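Local structure of Lmo0325 protein (Listeria monocytogenes EGD-e, 4RYK) at residues G22-Q25 / K26-Y29; D79-F82 / W83-V87; S172-E176 / E177-H181. The protein probably binds DNA as an Rgg-type transcriptional regulator, joining a helix-turn-helix region to a larger all-helical C-terminal domain. One frame throughout, in Å; residues are numbered along the deposited sequence.

Contact 1. Residues G22-Q25 / K26-Y29; sequences GLTQ and KEVY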
# COMPACT_ATOMS: atom_id res chain seq x y z
N GLY A 22 9.40 13.59 -22.67
CA GLY A 22 10.33 14.17 -23.60
C GLY A 22 11.57 13.30 -23.82
O GLY A 22 12.62 13.84 -24.12
N LEU A 23 11.44 11.99 -23.66
CA LEU A 23 12.57 11.07 -23.83
C LEU A 23 12.64 10.50 -25.23
O LEU A 23 11.61 10.25 -25.88
CB LEU A 23 12.48 9.91 -22.83
CG LEU A 23 12.53 10.36 -21.35
CD1 LEU A 23 12.07 9.24 -20.44
CD2 LEU A 23 13.90 10.86 -20.94
N THR A 24 13.87 10.31 -25.69
CA THR A 24 14.07 9.77 -27.04
C THR A 24 14.06 8.23 -26.96
O THR A 24 14.22 7.66 -25.87
CB THR A 24 15.40 10.23 -27.66
OG1 THR A 24 16.48 9.82 -26.84
CG2 THR A 24 15.45 11.74 -27.78
N GLN A 25 13.83 7.59 -28.10
CA GLN A 25 13.98 6.16 -28.23
C GLN A 25 15.39 5.77 -27.99
O GLN A 25 15.67 4.78 -27.36
CB GLN A 25 13.59 5.71 -29.64
CG GLN A 25 12.09 5.82 -29.90
CD GLN A 25 11.70 5.27 -31.25
OE1 GLN A 25 12.30 5.62 -32.24
NE2 GLN A 25 10.69 4.44 -31.30
N LYS A 26 16.31 6.56 -28.51
CA LYS A 26 17.70 6.31 -28.26
C LYS A 26 18.02 6.22 -26.77
O LYS A 26 18.73 5.30 -26.34
CB LYS A 26 18.57 7.37 -28.91
CG LYS A 26 20.03 7.00 -28.85
CD LYS A 26 20.91 8.20 -29.14
CE LYS A 26 22.38 7.82 -29.11
NZ LYS A 26 23.08 8.65 -30.12
N GLU A 27 17.56 7.14 -25.96
CA GLU A 27 17.95 7.02 -24.57
C GLU A 27 17.15 6.00 -23.77
O GLU A 27 17.62 5.50 -22.77
CB GLU A 27 17.98 8.39 -23.90
CG GLU A 27 16.68 8.95 -23.45
CD GLU A 27 16.80 10.47 -23.27
OE1 GLU A 27 17.50 10.93 -22.32
OE2 GLU A 27 16.20 11.21 -24.08
N VAL A 28 15.96 5.65 -24.23
CA VAL A 28 15.21 4.65 -23.50
C VAL A 28 15.71 3.22 -23.81
O VAL A 28 15.82 2.40 -22.91
CB VAL A 28 13.71 4.77 -23.77
CG1 VAL A 28 12.99 3.54 -23.32
CG2 VAL A 28 13.14 5.98 -23.06
N TYR A 29 16.03 2.94 -25.07
CA TYR A 29 16.23 1.57 -25.51
C TYR A 29 17.67 1.10 -25.71
O TYR A 29 17.91 -0.12 -25.74
CB TYR A 29 15.42 1.30 -26.78
CG TYR A 29 13.93 1.42 -26.55
CD1 TYR A 29 13.23 0.46 -25.81
CD2 TYR A 29 13.23 2.52 -27.01
CE1 TYR A 29 11.88 0.57 -25.60
CE2 TYR A 29 11.88 2.64 -26.81
CZ TYR A 29 11.21 1.67 -26.09
OH TYR A 29 9.87 1.83 -25.89
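Tyr29 N donates to Gln25 O and Val28 N to Thr24 O, the backbone bonds of the helix 25-29, with only Leu23 and Thr24 between it and Gly22, which ends helix 10-20 in a Schellman motif. Thr24 is the N-cap. Its OG1 accepts from Glu27 N at 3.0 Å, and Glu27 pays the bond back: OE2 takes Thr24 N at 3.0 Å in an almost straight bond (173° at the hydrogen), met on the anti side of the carboxylate. This exchange is a capping box. Glu27 CG sits between its backbone N and carbonyl carbon (chi1 81°), folding the carboxylate back over the start of the helix, at about a right angle to the threonine. A third bond, 3.1 Å from Thr24 OG1 to the same OE2, comes from above the carboxylate plane, and two donors fix one oxygen. Beside the box, Leu23 CB meets Val28 CG2 at 4.0 Å, a hydrophobic staple from the residue before the cap, while Leu23 CD2 lies 3.7 Å from Glu27 CD. Helix 25-29 is probably the first helix of the helix-turn-helix, as in XRE-type domains, and helix 35-42 the second. Tyr29 spans the two: Gln25 O lies at its ring edge, 3.3 Å from CD2, and its OH bonds to Glu42, whose other carboxylate oxygen accepts from Gln25 NE2. A bound glucose lies about 6 Å from the Tyr29 side chain.

Contact 2. Residues D79-F82 / W83-V87; sequences DDSF and WIDFV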
# COMPACT_ATOMS: atom_id res chain seq x y z
N ASP A 79 -4.64 -7.73 -11.61
CA ASP A 79 -5.25 -8.41 -12.76
C ASP A 79 -6.52 -9.18 -12.37
O ASP A 79 -7.61 -8.95 -12.88
CB ASP A 79 -4.18 -9.41 -13.30
CG ASP A 79 -4.45 -9.92 -14.73
OD1 ASP A 79 -5.28 -9.35 -15.51
OD2 ASP A 79 -3.76 -10.93 -15.05
N ASP A 80 -6.34 -10.08 -11.41
CA ASP A 80 -7.35 -11.04 -10.97
C ASP A 80 -8.11 -10.35 -9.86
O ASP A 80 -7.58 -10.03 -8.83
CB ASP A 80 -6.62 -12.31 -10.53
CG ASP A 80 -7.51 -13.32 -9.81
OD1 ASP A 80 -8.70 -13.08 -9.57
OD2 ASP A 80 -6.97 -14.38 -9.48
N SER A 81 -9.37 -10.05 -10.09
CA SER A 81 -10.14 -9.27 -9.15
C SER A 81 -11.02 -10.16 -8.26
O SER A 81 -11.96 -9.66 -7.59
CB SER A 81 -11.00 -8.29 -9.95
OG SER A 81 -11.76 -9.04 -10.89
N PHE A 82 -10.75 -11.48 -8.22
CA PHE A 82 -11.60 -12.35 -7.42
C PHE A 82 -11.79 -11.80 -6.03
O PHE A 82 -12.94 -11.66 -5.58
CB PHE A 82 -11.07 -13.79 -7.33
CG PHE A 82 -11.90 -14.66 -6.43
CD1 PHE A 82 -13.04 -15.25 -6.91
CD2 PHE A 82 -11.54 -14.85 -5.09
CE1 PHE A 82 -13.83 -16.04 -6.06
CE2 PHE A 82 -12.31 -15.63 -4.26
CZ PHE A 82 -13.47 -16.24 -4.75
N TRP A 83 -10.72 -11.52 -5.31
CA TRP A 83 -10.87 -11.22 -3.87
C TRP A 83 -11.54 -9.85 -3.64
O TRP A 83 -12.37 -9.69 -2.74
CB TRP A 83 -9.54 -11.32 -3.11
CG TRP A 83 -9.09 -12.75 -2.96
CD1 TRP A 83 -8.10 -13.38 -3.62
CD2 TRP A 83 -9.71 -13.73 -2.12
NE1 TRP A 83 -8.03 -14.71 -3.21
CE2 TRP A 83 -9.03 -14.93 -2.30
CE3 TRP A 83 -10.78 -13.70 -1.23
CZ2 TRP A 83 -9.40 -16.09 -1.65
CZ3 TRP A 83 -11.14 -14.85 -0.57
CH2 TRP A 83 -10.44 -16.03 -0.78
N ILE A 84 -11.19 -8.88 -4.47
CA ILE A 84 -11.87 -7.58 -4.45
C ILE A 84 -13.38 -7.77 -4.66
O ILE A 84 -14.20 -7.27 -3.89
CB ILE A 84 -11.34 -6.69 -5.58
CG1 ILE A 84 -9.89 -6.25 -5.28
CG2 ILE A 84 -12.26 -5.48 -5.78
CD1 ILE A 84 -9.09 -5.91 -6.54
N ASP A 85 -13.73 -8.51 -5.71
CA ASP A 85 -15.16 -8.71 -6.04
C ASP A 85 -15.84 -9.45 -4.94
O ASP A 85 -16.94 -9.11 -4.55
CB ASP A 85 -15.32 -9.52 -7.31
CG ASP A 85 -14.76 -8.82 -8.51
OD1 ASP A 85 -14.63 -7.60 -8.44
OD2 ASP A 85 -14.43 -9.49 -9.52
N PHE A 86 -15.19 -10.48 -4.42
CA PHE A 86 -15.84 -11.32 -3.43
C PHE A 86 -16.13 -10.57 -2.14
O PHE A 86 -17.17 -10.73 -1.49
CB PHE A 86 -14.97 -12.54 -3.12
CG PHE A 86 -15.54 -13.44 -2.07
CD1 PHE A 86 -16.73 -14.15 -2.31
CD2 PHE A 86 -14.94 -13.54 -0.83
CE1 PHE A 86 -17.28 -14.97 -1.34
CE2 PHE A 86 -15.48 -14.37 0.15
CZ PHE A 86 -16.65 -15.10 -0.12
N VAL A 87 -15.16 -9.77 -1.74
CA VAL A 87 -15.28 -8.97 -0.54
C VAL A 87 -16.41 -7.95 -0.67
O VAL A 87 -17.24 -7.77 0.22
CB VAL A 87 -13.93 -8.26 -0.30
CG1 VAL A 87 -14.04 -7.15 0.74
CG2 VAL A 87 -12.89 -9.29 0.11
O HOH W 1 -8.59 -9.19 -6.11
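Phe82 leaves the first turn of helix 82-91 with CG anti to its backbone N (chi1 176°), and CB starts beside Trp83 N. From CG the ring swings one edge over the neighbouring indole: CD2 stands over the centre of the Trp83 ring system, 3.7 Å from Trp83 CD2, and CE2 continues across the six-membered ring. The pair is T-shaped, with planes at 87° and Phe82 supplying the edge. One face of the phenyl ring receives Phe86 CB, 4.2 Å from CE2 and offset toward the rim; at the tip, CZ approaches the Phe86 ring obliquely. The Phe82 and Phe86 planes differ by only 5°, but with centroids 5.8 Å apart the rings lie mostly side by side. This aromatic cluster grows out of a helix start built on an Asx turn, in which Asp80 OD1 accepts from Phe82 N at 2.9 Å while OD2 pairs with Arg116. Ser81 occupies the N-cap, but its OG makes no capping bond and instead donates to Asp85 OD2 at 3.0 Å, from above the carboxylate plane. Water 1 bridges Asp80 O to Ile84 N. Trp83 NE1 hydrogen-bonds to Glu162, and Phe86 packs on Ile119 and Leu120 of helix 113-132.

Contact 3. Residues S172-E176 / E177-H181; sequences SFFEE and EVQIH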
# COMPACT_ATOMS: atom_id res chain seq x y z
N SER A 172 -13.56 -21.05 10.62
CA SER A 172 -14.57 -21.67 11.46
C SER A 172 -14.90 -23.10 10.97
O SER A 172 -15.55 -23.87 11.66
CB SER A 172 -15.82 -20.77 11.52
OG SER A 172 -16.52 -20.74 10.26
N PHE A 173 -14.46 -23.47 9.77
CA PHE A 173 -14.70 -24.82 9.27
C PHE A 173 -13.83 -25.89 9.91
O PHE A 173 -14.11 -27.05 9.74
CB PHE A 173 -14.54 -24.90 7.76
CG PHE A 173 -15.36 -23.89 7.00
CD1 PHE A 173 -16.60 -23.49 7.47
CD2 PHE A 173 -14.90 -23.37 5.81
CE1 PHE A 173 -17.36 -22.58 6.76
CE2 PHE A 173 -15.66 -22.46 5.10
CZ PHE A 173 -16.88 -22.05 5.58
N PHE A 174 -12.79 -25.52 10.62
CA PHE A 174 -11.82 -26.51 11.07
C PHE A 174 -11.94 -26.76 12.56
O PHE A 174 -12.30 -25.86 13.30
CB PHE A 174 -10.41 -26.04 10.77
CG PHE A 174 -10.23 -25.42 9.41
CD1 PHE A 174 -10.64 -26.08 8.27
CD2 PHE A 174 -9.62 -24.20 9.28
CE1 PHE A 174 -10.44 -25.51 7.02
CE2 PHE A 174 -9.45 -23.60 8.04
CZ PHE A 174 -9.86 -24.28 6.90
N GLU A 175 -11.59 -27.96 13.00
CA GLU A 175 -11.41 -28.22 14.42
C GLU A 175 -10.30 -27.33 14.98
O GLU A 175 -9.39 -26.88 14.26
CB GLU A 175 -10.99 -29.66 14.66
CG GLU A 175 -11.94 -30.67 14.07
CD GLU A 175 -11.54 -32.09 14.40
OE1 GLU A 175 -10.38 -32.48 14.09
OE2 GLU A 175 -12.41 -32.80 14.96
N GLU A 176 -10.35 -27.14 16.29
CA GLU A 176 -9.43 -26.26 16.97
C GLU A 176 -7.99 -26.66 16.75
O GLU A 176 -7.15 -25.80 16.53
CB GLU A 176 -9.73 -26.20 18.45
CG GLU A 176 -8.95 -25.09 19.14
CD GLU A 176 -9.45 -24.78 20.55
OE1 GLU A 176 -10.56 -25.22 20.93
OE2 GLU A 176 -8.75 -24.08 21.31
N GLU A 177 -7.69 -27.95 16.78
CA GLU A 177 -6.31 -28.37 16.62
C GLU A 177 -5.77 -27.93 15.26
O GLU A 177 -4.63 -27.52 15.14
CB GLU A 177 -6.18 -29.88 16.74
CG GLU A 177 -4.76 -30.34 16.84
CD GLU A 177 -4.61 -31.87 16.66
OE1 GLU A 177 -5.56 -32.67 16.98
OE2 GLU A 177 -3.54 -32.25 16.13
N VAL A 178 -6.62 -28.04 14.25
CA VAL A 178 -6.28 -27.76 12.88
C VAL A 178 -6.19 -26.22 12.71
O VAL A 178 -5.32 -25.73 12.05
CB VAL A 178 -7.39 -28.34 11.98
CG1 VAL A 178 -7.19 -27.97 10.53
CG2 VAL A 178 -7.44 -29.86 12.10
N GLN A 179 -7.13 -25.49 13.29
CA GLN A 179 -7.07 -24.03 13.28
C GLN A 179 -5.74 -23.57 13.82
O GLN A 179 -5.10 -22.73 13.22
CB GLN A 179 -8.13 -23.42 14.14
CG GLN A 179 -9.53 -23.63 13.60
CD GLN A 179 -10.60 -23.14 14.57
OE1 GLN A 179 -10.43 -23.23 15.78
NE2 GLN A 179 -11.69 -22.63 14.05
N ILE A 180 -5.30 -24.14 14.94
CA ILE A 180 -4.01 -23.74 15.55
C ILE A 180 -2.82 -24.10 14.70
O ILE A 180 -1.89 -23.29 14.54
CB ILE A 180 -3.88 -24.35 16.94
CG1 ILE A 180 -4.85 -23.63 17.88
CG2 ILE A 180 -2.44 -24.28 17.44
CD1 ILE A 180 -5.17 -24.43 19.14
N HIS A 181 -2.82 -25.31 14.15
CA HIS A 181 -1.79 -25.74 13.24
C HIS A 181 -1.70 -24.82 12.00
O HIS A 181 -0.62 -24.42 11.59
CB HIS A 181 -2.03 -27.22 12.81
CG HIS A 181 -1.14 -27.68 11.70
ND1 HIS A 181 0.11 -28.23 11.90
CD2 HIS A 181 -1.32 -27.66 10.35
CE1 HIS A 181 0.66 -28.54 10.74
NE2 HIS A 181 -0.19 -28.21 9.78
O HOH W 2 -8.22 -32.41 15.70
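The Phe174 ring has Gln179 CG at its edge, near the ring plane, while Val178 CG1 comes in obliquely and is nearest to the root of the side chain, 3.8 Å from Phe174 CB. Beyond the two segments, Phe182 makes an edge-to-face pair with the same ring, and His150 of helix 143-153 touches both Phe174 and Val178. The second flat group is the Gln179 amide. With CG anti to its carbonyl carbon (chi1 -67°) and the chain extended beyond, Gln179 reaches back along the start of its helix: CG passes 3.3 Å from Glu175 O, CD lies 3.4 Å from Phe174 O, and OE1 rests 3.4 Å from Glu176 CA. NE2 is close to Phe174 O but at a poor angle for bonding; its hydrogen bond goes to Ile171 O, just past the end of helix 161-170. That bond ties the first turn of helix 176-193 back to the start of the loop. Glu175 is the N-cap, and its carbonyl oxygen accepts from Gln179 N at 2.8 Å, with a weak additional bond from Val178 N. On the outside, water 2 donates to both Glu175 OE1 and Glu177 OE1, which stand 5.6 Å apart, and would probably soften the repulsion between the two carboxylates. Glu176 CG meets Ile180 CD1 at 3.8 Å, one turn further along, and both side chains touch Tyr222 of helix 220-235. Three successive glutamates at the first turn would probably interact favourably with the positive end of the helix dipole. The arrangement is that of a short inter-helix loop, here between helices 161-170 and 176-193, consistent with the TPR-like helical-repeat architecture expected of an Rgg C-terminal domain.

From the N terminus, contact 1 turns the chain from helix 10-20 into helix 25-29, contact 2 leads the segment after helix 64-71 into helix 82-91, and contact 3 links helix 161-170 to helix 176-193. The three follow in series; none nests within or crosses another. Contact 1 lies in the helix-turn-helix region, on the opposite side of the chain's centre from contact 3, their centres about 56 Å apart. Contact 2 is near the middle, and its Trp83 packs on helix 161-170, the helix that runs into contact 3. Contacts 1 and 2 also meet the second subunit, where Asp79 forms a salt bridge with Lys58 of that subunit.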